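Dimethyladenosine transferase, putative (Plasmodium falciparum, PDB 2H1R) probably dimethylates adenines of ribosomal RNA at N6, with S-adenosyl-L-methionine as the methyl donor. Local coordinates at residues L25-I30 / R178-P183; Y36-K41 / C135-F140; I45-G50 / D108-N113; T161-L166 / T203-W208; N210-C215 / N280-L285. All blocks are in the same frame, centred on the assembly; numbering follows the deposited sequence.

Interaction 1: L25-I30 / R178-P183; sequences LKNPGI and RSSFNP
Asn27 reaches across to Ser180. Asn27 ND2 donates to Ser180 OG over 2.8 Å, in a nearly straight bond that lies in the plane of the amide. CG of Asn27 stands opposite the backbone N (chi1 -170°), which carries the amide over to the serine. The other end of the same amide faces its own chain: OD1 accepts a weak bond from Gly29 N and so caps the start of helix 28-38. The two bonds, the second one weak, fix the rotation of the amide and which end is N and which is O.

One residue back, Lys26 N donates to Ser180 O at 2.8 Å, with an N-H...O angle of 174°. A water donates to both Lys26 O and Ser179 O and adds a second bridge between the backbones. Leu25 and Phe181 form an antiparallel non-hydrogen-bonded pair, with CA atoms 4.5 Å apart. Leu25 CD1 lies over one face of the Phe181 ring, toward its rim, 4.1 Å from CE1. Val176 of strand 168-176 packs against both side chains.

Further out, Arg178 is held by a salt bridge to Asp188, and Asn182 pairs through its backbone with Leu24. Leu25 is predicted to bind S-adenosyl-L-methionine, and Phe181 lies close to Asn113, another predicted ligand residue. The short two-stranded antiparallel sheet probably borders the cofactor pocket of this class I methyltransferase.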
# COMPACT_ATOMS: atom_id res chain seq x y z
N LEU A 25 21.16 -6.18 6.66
CA LEU A 25 21.48 -4.86 7.14
C LEU A 25 22.49 -4.99 8.29
O LEU A 25 22.30 -5.79 9.20
CB LEU A 25 20.19 -4.16 7.61
CG LEU A 25 20.28 -2.72 8.10
CD1 LEU A 25 20.74 -1.84 6.94
CD2 LEU A 25 18.94 -2.20 8.63
N LYS A 26 23.60 -4.25 8.21
CA LYS A 26 24.56 -4.20 9.31
C LYS A 26 24.95 -2.76 9.43
O LYS A 26 25.93 -2.29 8.82
CB LYS A 26 25.79 -5.11 9.10
CG LYS A 26 26.71 -5.36 10.39
CD LYS A 26 26.92 -4.08 11.31
CE LYS A 26 28.36 -3.91 11.95
NZ LYS A 26 28.82 -2.49 12.18
N ASN A 27 24.14 -2.04 10.19
CA ASN A 27 24.38 -0.63 10.44
C ASN A 27 23.58 -0.15 11.66
O ASN A 27 22.37 0.15 11.54
CB ASN A 27 24.04 0.20 9.19
CG ASN A 27 24.50 1.63 9.32
OD1 ASN A 27 24.65 2.14 10.45
ND2 ASN A 27 24.75 2.29 8.20
N PRO A 28 24.24 -0.09 12.84
CA PRO A 28 23.58 0.33 14.10
C PRO A 28 22.80 1.62 14.04
O PRO A 28 21.71 1.72 14.62
CB PRO A 28 24.77 0.48 15.06
CG PRO A 28 25.70 -0.58 14.59
CD PRO A 28 25.64 -0.50 13.08
N GLY A 29 23.35 2.62 13.35
CA GLY A 29 22.69 3.91 13.24
C GLY A 29 21.39 3.85 12.46
O GLY A 29 20.46 4.59 12.74
N ILE A 30 21.31 2.97 11.45
CA ILE A 30 20.02 2.78 10.72
C ILE A 30 18.96 2.09 11.62
O ILE A 30 17.79 2.45 11.63
CB ILE A 30 20.21 1.93 9.39
CG1 ILE A 30 21.28 2.52 8.46
CG2 ILE A 30 18.90 1.75 8.63
CD1 ILE A 30 21.07 3.93 8.06
N ARG A 178 23.89 0.94 -0.20
CA ARG A 178 24.30 -0.46 -0.34
C ARG A 178 25.44 -0.88 0.63
O ARG A 178 25.53 -2.06 1.00
CB ARG A 178 24.70 -0.74 -1.80
CG ARG A 178 25.99 -0.03 -2.21
CD ARG A 178 26.14 0.01 -3.71
NE ARG A 178 25.11 0.80 -4.38
CZ ARG A 178 24.80 0.65 -5.68
NH1 ARG A 178 25.45 -0.24 -6.43
NH2 ARG A 178 23.84 1.40 -6.21
N SER A 179 26.32 0.05 1.01
CA SER A 179 27.46 -0.31 1.92
C SER A 179 26.99 -0.71 3.33
O SER A 179 27.74 -1.31 4.12
CB SER A 179 28.45 0.84 2.04
OG SER A 179 27.77 2.02 2.42
N SER A 180 25.73 -0.36 3.62
CA SER A 180 25.09 -0.70 4.92
C SER A 180 24.66 -2.17 4.99
O SER A 180 24.14 -2.62 6.01
CB SER A 180 23.88 0.21 5.14
OG SER A 180 24.36 1.47 5.54
N PHE A 181 24.88 -2.93 3.92
CA PHE A 181 24.49 -4.36 3.88
C PHE A 181 25.71 -5.29 3.85
O PHE A 181 26.73 -4.97 3.23
CB PHE A 181 23.55 -4.65 2.69
CG PHE A 181 22.26 -3.87 2.73
CD1 PHE A 181 21.13 -4.40 3.34
CD2 PHE A 181 22.17 -2.58 2.19
CE1 PHE A 181 19.94 -3.70 3.39
CE2 PHE A 181 20.98 -1.85 2.24
CZ PHE A 181 19.85 -2.42 2.84
N ASN A 182 25.58 -6.44 4.53
CA ASN A 182 26.58 -7.50 4.53
C ASN A 182 26.02 -8.75 3.81
O ASN A 182 25.07 -9.38 4.31
CB ASN A 182 26.98 -7.81 5.98
CG ASN A 182 27.85 -9.07 6.11
OD1 ASN A 182 28.81 -9.26 5.35
ND2 ASN A 182 27.52 -9.93 7.08
N PRO A 183 26.55 -9.07 2.62
CA PRO A 183 27.47 -8.27 1.83
C PRO A 183 26.70 -7.23 1.01
O PRO A 183 25.47 -7.36 0.87
CB PRO A 183 28.11 -9.31 0.89
CG PRO A 183 27.05 -10.32 0.68
CD PRO A 183 26.20 -10.34 1.94
O HOH W 1 27.44 -2.79 6.35

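Interaction 2: Y36-K41 / C135-F140; sequences YAAKIK and CAVLMF
This contact belongs to the Rossmann-like fold of class I methyltransferases, in which helices cover both faces of a largely parallel sheet. Here the C-terminal end of helix 28-38 rests on strand 135-141. Ala37 and Ala38 sit against Val137 and Cys135. No hydrogen bond crosses between the two segments, so van der Waals packing carries the contact.

One methyl of Val137 does most of the touching. CG2 stands opposite the carbonyl carbon and beside the backbone N, while CG1 is the branch opposite the backbone N (chi1 -175°). Val137 CG2 comes up against the last helical turn and lies 3.7 Å from Ala38 CA. The two alanine methyls border the same group: Ala38 CB is 3.9 Å from Val137 CG2 and Ala37 CB is 4.1 Å from Val137 CG2. With such small side chains the helix backbone can come close to the strand, and the CA atoms of Ala38 and Val137 are 6.2 Å apart.

Lys39 then leaves the helix with a positive phi of 52°, and the chain turns away toward strand 45-49. Ala38 also touches Val109 of strand 109-113, so the helix end spans two neighbouring strands. Within the sheet, Val137 touches Ile191 of the antiparallel strand 189-196. Ala136 and Leu138 lie on the other face, where Leu138 meets Leu126 of helix 119-128. Two residues before Val137 along the strand, the sulfur of Cys135 reaches the end of the helix, with Cys135 SG 3.7 Å from Ala38 O.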
# COMPACT_ATOMS: atom_id res chain seq x y z
N TYR A 36 13.23 4.83 16.23
CA TYR A 36 12.71 6.19 16.48
C TYR A 36 11.43 6.45 15.68
O TYR A 36 10.44 6.98 16.20
CB TYR A 36 13.76 7.25 16.15
CG TYR A 36 13.31 8.68 16.43
CD1 TYR A 36 13.56 9.29 17.66
CD2 TYR A 36 12.65 9.41 15.46
CE1 TYR A 36 13.15 10.60 17.92
CE2 TYR A 36 12.23 10.71 15.70
CZ TYR A 36 12.48 11.31 16.93
OH TYR A 36 12.07 12.61 17.16
N ALA A 37 11.45 6.07 14.42
CA ALA A 37 10.28 6.22 13.55
C ALA A 37 9.07 5.40 14.02
O ALA A 37 7.92 5.83 13.85
CB ALA A 37 10.66 5.79 12.09
N ALA A 38 9.32 4.18 14.52
CA ALA A 38 8.24 3.25 14.87
C ALA A 38 7.43 3.68 16.10
O ALA A 38 6.25 3.33 16.19
CB ALA A 38 8.77 1.83 15.06
N LYS A 39 8.04 4.43 17.03
CA LYS A 39 7.33 4.94 18.25
C LYS A 39 6.60 3.83 19.03
O LYS A 39 5.43 3.95 19.39
CB LYS A 39 6.36 6.09 17.90
CG LYS A 39 7.05 7.34 17.32
N ILE A 40 7.31 2.75 19.31
CA ILE A 40 6.67 1.55 19.87
C ILE A 40 6.32 1.74 21.37
O ILE A 40 7.15 2.22 22.14
CB ILE A 40 7.58 0.34 19.71
CG1 ILE A 40 7.78 0.05 18.21
CG2 ILE A 40 7.00 -0.89 20.42
CD1 ILE A 40 9.00 -0.79 17.90
N LYS A 41 5.10 1.35 21.77
CA LYS A 41 4.70 1.39 23.19
C LYS A 41 4.71 0.01 23.81
O LYS A 41 4.57 -0.98 23.11
CB LYS A 41 3.28 1.95 23.33
CG LYS A 41 3.08 3.37 22.83
CD LYS A 41 1.55 3.56 22.60
N CYS A 135 1.16 1.73 12.71
CA CYS A 135 2.19 2.18 11.78
C CYS A 135 3.08 1.06 11.27
O CYS A 135 3.15 0.01 11.86
CB CYS A 135 3.00 3.33 12.38
SG CYS A 135 4.68 3.04 12.83
N ALA A 136 3.74 1.30 10.15
CA ALA A 136 4.65 0.33 9.56
C ALA A 136 5.91 1.08 9.14
O ALA A 136 5.80 2.14 8.56
CB ALA A 136 3.98 -0.36 8.33
N VAL A 137 7.08 0.55 9.45
CA VAL A 137 8.35 1.14 9.04
C VAL A 137 8.97 0.08 8.10
O VAL A 137 9.27 -1.04 8.51
CB VAL A 137 9.24 1.48 10.23
CG1 VAL A 137 10.50 2.20 9.77
CG2 VAL A 137 8.45 2.38 11.25
N LEU A 138 9.08 0.44 6.82
CA LEU A 138 9.35 -0.56 5.76
C LEU A 138 10.58 -0.15 4.95
O LEU A 138 10.67 0.99 4.51
CB LEU A 138 8.11 -0.73 4.86
CG LEU A 138 6.74 -1.11 5.51
CD1 LEU A 138 5.54 -0.96 4.56
CD2 LEU A 138 6.74 -2.49 6.09
N MET A 139 11.49 -1.09 4.72
CA MET A 139 12.62 -0.82 3.84
C MET A 139 12.40 -1.47 2.46
O MET A 139 12.05 -2.65 2.36
CB MET A 139 13.93 -1.25 4.49
CG MET A 139 15.14 -1.12 3.61
SD MET A 139 16.60 -1.22 4.64
CE MET A 139 16.73 -2.97 4.84
N PHE A 140 12.51 -0.65 1.42
CA PHE A 140 12.33 -1.10 0.04
C PHE A 140 13.53 -0.71 -0.81
O PHE A 140 14.19 0.29 -0.56
CB PHE A 140 11.09 -0.45 -0.61
CG PHE A 140 9.76 -0.83 0.00
CD1 PHE A 140 9.14 -2.04 -0.33
CD2 PHE A 140 9.08 0.06 0.82
CE1 PHE A 140 7.91 -2.39 0.21
CE2 PHE A 140 7.82 -0.27 1.37
CZ PHE A 140 7.24 -1.52 1.06

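Interaction 3: I45-G50 / D108-N113; sequences IVLEIG and DVCTAN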
# COMPACT_ATOMS: atom_id res chain seq x y z
N ILE A 45 1.91 -4.85 20.04
CA ILE A 45 2.45 -6.06 19.39
C ILE A 45 3.17 -5.61 18.10
O ILE A 45 2.57 -4.87 17.28
CB ILE A 45 1.32 -7.05 19.00
CG1 ILE A 45 0.60 -7.55 20.28
CG2 ILE A 45 1.86 -8.22 18.12
CD1 ILE A 45 -0.72 -8.24 20.01
N VAL A 46 4.42 -6.05 17.93
CA VAL A 46 5.23 -5.69 16.76
C VAL A 46 5.35 -6.95 15.86
O VAL A 46 5.74 -8.03 16.32
CB VAL A 46 6.63 -5.16 17.19
CG1 VAL A 46 7.54 -4.91 15.98
CG2 VAL A 46 6.52 -3.86 18.00
N LEU A 47 5.00 -6.79 14.57
CA LEU A 47 5.27 -7.82 13.55
C LEU A 47 6.58 -7.46 12.85
O LEU A 47 6.72 -6.35 12.29
CB LEU A 47 4.13 -7.86 12.51
CG LEU A 47 4.28 -8.83 11.32
CD1 LEU A 47 4.29 -10.28 11.80
CD2 LEU A 47 3.14 -8.59 10.34
N GLU A 48 7.56 -8.36 12.91
CA GLU A 48 8.85 -8.12 12.23
C GLU A 48 8.94 -9.14 11.10
O GLU A 48 8.86 -10.34 11.33
CB GLU A 48 10.05 -8.29 13.17
CG GLU A 48 11.38 -7.97 12.49
CD GLU A 48 12.61 -8.30 13.31
OE1 GLU A 48 12.52 -9.08 14.29
OE2 GLU A 48 13.71 -7.76 12.96
N ILE A 49 9.04 -8.64 9.88
CA ILE A 49 9.14 -9.53 8.71
C ILE A 49 10.60 -9.52 8.27
O ILE A 49 11.12 -8.48 7.85
CB ILE A 49 8.23 -9.06 7.55
CG1 ILE A 49 6.79 -8.91 8.01
CG2 ILE A 49 8.33 -10.05 6.39
CD1 ILE A 49 5.87 -8.36 6.90
N GLY A 50 11.26 -10.67 8.41
CA GLY A 50 12.66 -10.80 8.02
C GLY A 50 13.64 -10.41 9.13
O GLY A 50 14.18 -9.31 9.13
N ASP A 108 0.11 -4.19 16.00
CA ASP A 108 -0.00 -2.75 16.10
C ASP A 108 1.01 -2.04 15.23
O ASP A 108 0.70 -1.03 14.61
CB ASP A 108 0.23 -2.34 17.57
CG ASP A 108 -0.87 -2.85 18.46
OD1 ASP A 108 -1.98 -2.35 18.28
OD2 ASP A 108 -0.65 -3.79 19.28
N VAL A 109 2.22 -2.58 15.18
CA VAL A 109 3.33 -1.95 14.47
C VAL A 109 4.02 -3.01 13.65
O VAL A 109 4.33 -4.10 14.17
CB VAL A 109 4.37 -1.31 15.46
CG1 VAL A 109 5.57 -0.72 14.73
CG2 VAL A 109 3.71 -0.26 16.34
N CYS A 110 4.30 -2.70 12.38
CA CYS A 110 5.03 -3.60 11.49
C CYS A 110 6.40 -3.02 11.15
O CYS A 110 6.53 -1.83 10.89
CB CYS A 110 4.25 -3.80 10.17
SG CYS A 110 5.12 -4.96 9.08
N THR A 111 7.43 -3.85 11.15
CA THR A 111 8.70 -3.46 10.54
C THR A 111 9.14 -4.58 9.58
O THR A 111 8.92 -5.76 9.86
CB THR A 111 9.78 -3.11 11.59
OG1 THR A 111 10.93 -2.56 10.92
CG2 THR A 111 10.20 -4.34 12.41
N ALA A 112 9.71 -4.21 8.44
CA ALA A 112 10.07 -5.21 7.44
C ALA A 112 11.22 -4.74 6.60
O ALA A 112 11.31 -3.55 6.28
CB ALA A 112 8.89 -5.48 6.52
N ASN A 113 12.08 -5.68 6.21
CA ASN A 113 12.94 -5.50 5.04
C ASN A 113 12.37 -6.35 3.90
O ASN A 113 12.36 -7.60 3.95
CB ASN A 113 14.39 -5.87 5.38
CG ASN A 113 15.34 -5.64 4.21
OD1 ASN A 113 15.00 -4.99 3.20
ND2 ASN A 113 16.56 -6.17 4.34
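Asp108 turns its CG beside its own backbone N (chi1 -66°), and this brings the carboxylate to the backbone of Ile45. The bond joins strands 45-49 and 109-113 at one end, two parallel neighbours in the central sheet of the Rossmann-like methyltransferase fold, with their axes 17° apart. Asp108 OD2 accepts from Ile45 N at 2.9 Å, through the lone pair that points away from OD1. Asp108 N in turn donates to Ile45 O, which also accepts from Val109 N. Three bonds thus hold Ile45 to Asp108 and Val109.

Leu47 sits between two residues of its neighbour: Leu47 N donates to Val109 O and Leu47 O accepts from Thr111 N, each at 2.8 Å. Ile49 N continues the pattern to Thr111 O. The last bond, from Asn113 N to Ile49 O, is weak at 3.4 Å.

Val46, Glu48, Val109 and Thr111 share one face. Glu48 has CG opposite the backbone N (chi1 -177°) and continues extended. This lays Glu48 CG alongside Thr111 CG2, 3.8 Å away, with the two side chains pointing the same way. The Glu48 carboxylate goes on to Thr57 at the start of helix 57-60, which hydrogen-bonds OE1. Leu47, Ile49, Cys110 and Ala112 occupy the other face, where Ile49 CD1 reaches the sulfur of Cys110.

Gly50 and Asn113, at the C-terminal ends of the strands, are predicted to bind S-adenosyl-L-methionine, and the backbone angles of Gly50 call for glycine. Just before them, Ile49 CB and Ala112 CB meet at 3.8 Å.

Interaction 4: T161-L166 / T203-W208; sequences TINVKL and TNFDEW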
# COMPACT_ATOMS: atom_id res chain seq x y z
N THR A 161 1.10 4.72 -6.22
CA THR A 161 1.21 5.94 -5.44
C THR A 161 -0.11 6.40 -4.89
O THR A 161 -0.20 6.76 -3.70
CB THR A 161 1.85 7.14 -6.23
OG1 THR A 161 2.93 6.67 -7.05
CG2 THR A 161 2.31 8.17 -5.26
N ILE A 162 -1.14 6.43 -5.72
CA ILE A 162 -2.42 6.93 -5.24
C ILE A 162 -3.05 5.95 -4.23
O ILE A 162 -3.60 6.40 -3.22
CB ILE A 162 -3.39 7.30 -6.38
CG1 ILE A 162 -2.81 8.45 -7.20
CG2 ILE A 162 -4.74 7.80 -5.82
CD1 ILE A 162 -3.76 8.98 -8.34
N ASN A 163 -2.95 4.65 -4.48
CA ASN A 163 -3.38 3.62 -3.50
C ASN A 163 -2.79 3.82 -2.13
O ASN A 163 -3.52 3.91 -1.11
CB ASN A 163 -3.10 2.22 -4.01
CG ASN A 163 -4.16 1.75 -4.96
OD1 ASN A 163 -5.30 2.18 -4.86
ND2 ASN A 163 -3.82 0.91 -5.89
N VAL A 164 -1.47 3.99 -2.10
CA VAL A 164 -0.75 4.27 -0.85
C VAL A 164 -1.25 5.54 -0.15
O VAL A 164 -1.50 5.54 1.09
CB VAL A 164 0.78 4.31 -1.11
CG1 VAL A 164 1.55 4.74 0.14
CG2 VAL A 164 1.26 2.96 -1.51
N LYS A 165 -1.42 6.61 -0.93
CA LYS A 165 -1.80 7.89 -0.40
C LYS A 165 -3.25 7.85 0.15
O LYS A 165 -3.58 8.57 1.10
CB LYS A 165 -1.72 8.96 -1.49
CG LYS A 165 -0.29 9.47 -1.82
CD LYS A 165 -0.29 10.30 -3.09
CE LYS A 165 -0.75 11.74 -2.80
NZ LYS A 165 -1.08 12.45 -4.10
N LEU A 166 -4.09 7.03 -0.47
CA LEU A 166 -5.47 6.94 -0.01
C LEU A 166 -5.49 6.31 1.36
O LEU A 166 -6.15 6.82 2.26
CB LEU A 166 -6.35 6.13 -0.97
CG LEU A 166 -7.78 5.93 -0.40
CD1 LEU A 166 -8.47 7.24 -0.27
CD2 LEU A 166 -8.60 5.04 -1.25
N THR A 203 -13.71 2.95 1.81
CA THR A 203 -13.65 2.77 0.34
C THR A 203 -13.70 1.29 -0.07
O THR A 203 -13.03 0.47 0.52
CB THR A 203 -12.34 3.35 -0.21
OG1 THR A 203 -12.31 4.73 0.11
CG2 THR A 203 -12.28 3.19 -1.73
N ASN A 204 -14.50 0.97 -1.08
CA ASN A 204 -14.54 -0.36 -1.64
C ASN A 204 -13.31 -0.53 -2.51
O ASN A 204 -13.25 0.03 -3.64
CB ASN A 204 -15.82 -0.56 -2.44
CG ASN A 204 -15.89 -1.91 -3.09
OD1 ASN A 204 -14.92 -2.66 -3.10
ND2 ASN A 204 -17.05 -2.24 -3.64
N PHE A 205 -12.31 -1.22 -1.97
CA PHE A 205 -11.01 -1.31 -2.64
C PHE A 205 -11.04 -1.95 -4.02
O PHE A 205 -10.30 -1.50 -4.91
CB PHE A 205 -9.95 -1.97 -1.76
CG PHE A 205 -8.60 -2.01 -2.40
CD1 PHE A 205 -7.82 -0.88 -2.43
CD2 PHE A 205 -8.15 -3.15 -3.04
CE1 PHE A 205 -6.56 -0.91 -3.05
CE2 PHE A 205 -6.90 -3.19 -3.66
CZ PHE A 205 -6.10 -2.05 -3.66
N ASP A 206 -11.89 -2.97 -4.22
CA ASP A 206 -12.08 -3.60 -5.53
C ASP A 206 -12.49 -2.59 -6.61
O ASP A 206 -11.91 -2.57 -7.70
CB ASP A 206 -13.09 -4.76 -5.48
CG ASP A 206 -12.62 -5.91 -4.57
OD1 ASP A 206 -11.38 -6.03 -4.38
OD2 ASP A 206 -13.46 -6.70 -4.05
N GLU A 207 -13.45 -1.73 -6.29
CA GLU A 207 -13.92 -0.76 -7.28
C GLU A 207 -12.93 0.40 -7.46
O GLU A 207 -12.77 0.89 -8.58
CB GLU A 207 -15.27 -0.18 -6.86
CG GLU A 207 -16.45 -1.09 -7.02
CD GLU A 207 -17.74 -0.32 -7.28
OE1 GLU A 207 -18.76 -0.66 -6.62
OE2 GLU A 207 -17.72 0.62 -8.12
N TRP A 208 -12.34 0.87 -6.37
CA TRP A 208 -11.31 1.92 -6.40
C TRP A 208 -10.15 1.51 -7.29
O TRP A 208 -9.76 2.23 -8.18
CB TRP A 208 -10.77 2.16 -4.99
CG TRP A 208 -9.55 3.05 -4.86
CD1 TRP A 208 -8.25 2.66 -4.73
CD2 TRP A 208 -9.54 4.48 -4.82
NE1 TRP A 208 -7.43 3.75 -4.58
CE2 TRP A 208 -8.20 4.89 -4.65
CE3 TRP A 208 -10.54 5.46 -4.89
CZ2 TRP A 208 -7.83 6.24 -4.56
CZ3 TRP A 208 -10.16 6.80 -4.81
CH2 TRP A 208 -8.83 7.17 -4.63
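Asn163 OD1 takes the indole N-H of Trp208: Trp208 NE1 is 2.7 Å away, but the N-H...O angle of 125° makes the bond weak. The other end of the amide has a stronger partner, since ND2 donates to Asp209, the residue after Trp208. Asn163 is thus held from both ends by helix 205-216. The contact is a helix-helix junction that joins helix 159-167, just before the last two strands of the methyltransferase sheet, to the first helix of the C-terminal helical part.

Trp208 has the largest area buried in the contact. Its CG stands opposite the backbone N (chi1 171°), which brings the ring up to helix 159-167. The Asn163 and Trp208 side chains run antiparallel past one another, with amide and ring planes 49° apart. OD1 approaches the indole at its edge. Asn163 OD1 also lies 3.8 Å from Phe205 CE1.

Leu166 meets the indole quite differently. It points head-on at Trp208 from helix 159-167. Leu166 CD2 sits over the centre of one face, in a CH-pi contact 3.6 Å from the centroid of the six-membered ring of Trp208. The same methyl touches Thr203, whose OG1 is hydrogen-bonded to Ser200 O.

Before helix 205-216, Asn204 occupies the N-cap position, and its OD1 accepts a weak bond from Asp206 N. Helix 279-291 packs on the tryptophan through Phe282 and Leu283. Ile162 completes the contact from helix 159-167, where Ile162 CG2 lies 3.7 Å from Trp208 CZ2.

Interaction 5: N210-C215 / N280-L285; sequences NLLRIC and NDFLKL
Segments 210-215 and 280-285 are helical and cross at 110°, with their axes 11.2 Å apart at closest approach. Phe282 carries most of the contact from helix 279-291. Its CB points toward the other helix, and its ring is met on a face and at an edge.

Leu212 supplies the face contact. With CG beside the backbone N (chi1 -67°), Leu212 CD2 lies over the centre of the Phe282 ring, 3.5 Å from the centroid and 10° off the normal, a clear CH-pi arrangement. Cys215, one turn further along, brings its sulfur to the rim in the plane of the ring. Cys215 SG is 3.7 Å from Phe282 CE1, a sulfur-aromatic contact made at the edge.

Leu211 also comes to the ring edge, with Leu211 CD2 4.2 Å from Phe282 CD1. Its other methyl, CD1, meets Leu285 CD2, which extends the apolar contact by one turn of helix 279-291. No hydrogen bond links the two segments.

The surroundings are mostly helical. Phe282 also packs on Ile162 of helix 159-167, and Leu211 and Cys215 rest on Phe227 of helix 223-227. These two helices thus flank the crossing of helices 205-216 and 279-291.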
# COMPACT_ATOMS: atom_id res chain seq x y z
N ASN A 210 -10.04 -0.79 -9.57
CA ASN A 210 -10.40 -1.00 -10.97
C ASN A 210 -10.59 0.31 -11.73
O ASN A 210 -10.22 0.41 -12.91
CB ASN A 210 -11.65 -1.87 -11.12
CG ASN A 210 -11.38 -3.33 -10.85
OD1 ASN A 210 -10.24 -3.77 -10.80
ND2 ASN A 210 -12.44 -4.08 -10.67
N LEU A 211 -11.17 1.29 -11.05
CA LEU A 211 -11.29 2.66 -11.60
C LEU A 211 -9.89 3.22 -11.90
O LEU A 211 -9.65 3.78 -12.97
CB LEU A 211 -12.03 3.58 -10.63
CG LEU A 211 -12.03 5.09 -10.96
CD1 LEU A 211 -12.75 5.42 -12.28
CD2 LEU A 211 -12.61 5.94 -9.82
N LEU A 212 -8.98 3.06 -10.95
CA LEU A 212 -7.59 3.50 -11.18
C LEU A 212 -6.91 2.79 -12.32
O LEU A 212 -6.15 3.42 -13.04
CB LEU A 212 -6.73 3.43 -9.91
CG LEU A 212 -7.11 4.42 -8.80
CD1 LEU A 212 -6.24 4.12 -7.59
CD2 LEU A 212 -6.90 5.86 -9.17
N ARG A 213 -7.14 1.49 -12.49
CA ARG A 213 -6.57 0.75 -13.63
C ARG A 213 -7.08 1.27 -14.98
O ARG A 213 -6.30 1.41 -15.95
CB ARG A 213 -6.82 -0.76 -13.49
CG ARG A 213 -5.93 -1.40 -12.42
CD ARG A 213 -6.34 -2.86 -12.22
NE ARG A 213 -5.55 -3.54 -11.21
CZ ARG A 213 -4.42 -4.20 -11.47
NH1 ARG A 213 -3.95 -4.22 -12.71
NH2 ARG A 213 -3.75 -4.81 -10.50
N ILE A 214 -8.36 1.63 -15.05
CA ILE A 214 -8.89 2.23 -16.26
C ILE A 214 -8.19 3.55 -16.57
O ILE A 214 -7.72 3.76 -17.71
CB ILE A 214 -10.44 2.48 -16.17
CG1 ILE A 214 -11.18 1.16 -16.04
CG2 ILE A 214 -10.94 3.19 -17.42
CD1 ILE A 214 -12.67 1.33 -15.74
N CYS A 215 -8.13 4.41 -15.58
CA CYS A 215 -7.58 5.75 -15.72
C CYS A 215 -6.06 5.75 -15.95
O CYS A 215 -5.57 6.54 -16.77
CB CYS A 215 -7.92 6.60 -14.50
SG CYS A 215 -9.74 6.88 -14.37
N ASN A 280 -8.16 12.59 -3.63
CA ASN A 280 -9.41 13.33 -3.49
C ASN A 280 -10.20 13.45 -4.79
O ASN A 280 -11.45 13.46 -4.78
CB ASN A 280 -9.16 14.69 -2.89
CG ASN A 280 -8.79 14.60 -1.42
OD1 ASN A 280 -9.45 13.89 -0.65
ND2 ASN A 280 -7.72 15.28 -1.03
N ASP A 281 -9.49 13.59 -5.90
CA ASP A 281 -10.16 13.66 -7.18
C ASP A 281 -10.78 12.32 -7.50
O ASP A 281 -11.92 12.27 -7.96
CB ASP A 281 -9.16 14.03 -8.28
CG ASP A 281 -8.57 15.42 -8.08
OD1 ASP A 281 -9.34 16.37 -7.94
OD2 ASP A 281 -7.33 15.57 -8.02
N PHE A 282 -10.04 11.25 -7.26
CA PHE A 282 -10.55 9.93 -7.61
C PHE A 282 -11.68 9.47 -6.69
O PHE A 282 -12.56 8.73 -7.12
CB PHE A 282 -9.43 8.92 -7.66
CG PHE A 282 -8.67 8.99 -8.94
CD1 PHE A 282 -9.23 8.47 -10.09
CD2 PHE A 282 -7.42 9.61 -8.99
CE1 PHE A 282 -8.53 8.56 -11.33
CE2 PHE A 282 -6.72 9.73 -10.22
CZ PHE A 282 -7.29 9.18 -11.39
N LEU A 283 -11.64 9.91 -5.44
CA LEU A 283 -12.76 9.61 -4.50
C LEU A 283 -14.05 10.26 -4.97
O LEU A 283 -15.13 9.61 -4.93
CB LEU A 283 -12.40 10.14 -3.10
CG LEU A 283 -11.49 9.25 -2.24
CD1 LEU A 283 -11.07 10.04 -0.99
CD2 LEU A 283 -12.13 7.90 -1.85
N LYS A 284 -13.96 11.50 -5.47
CA LYS A 284 -15.13 12.20 -6.04
C LYS A 284 -15.67 11.52 -7.28
O LYS A 284 -16.88 11.36 -7.44
CB LYS A 284 -14.77 13.63 -6.47
CG LYS A 284 -14.81 14.64 -5.41
CD LYS A 284 -14.49 16.01 -6.02
N LEU A 285 -14.76 11.11 -8.18
CA LEU A 285 -15.13 10.38 -9.38
C LEU A 285 -15.84 9.05 -9.06
O LEU A 285 -16.88 8.71 -9.67
CB LEU A 285 -13.87 10.10 -10.20
CG LEU A 285 -13.93 9.80 -11.68
CD1 LEU A 285 -14.68 10.93 -12.40
CD2 LEU A 285 -12.46 9.65 -12.24

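In the fold
From the N terminus, interaction 1 opens first and closes a long loop when 178-183 returns to 25-30. Interaction 2 lies within that span, and interaction 3 lies within interaction 2. All three touch: Phe181 packs on Met139 and Asn113, and strands 109-113 and 135-141 are neighbours in the sheet. Interaction 2 ties helix 28-38 to the sheet, while interactions 1 and 3 hold predicted cofactor residues. Interaction 4 opens before interaction 1 closes, so these two cross along the chain, though their centres lie about 34 Å apart. Interaction 5 follows in series. Interaction 4 joins the sheet domain to helix 205-216, and interaction 5 ties that helix to helix 279-291.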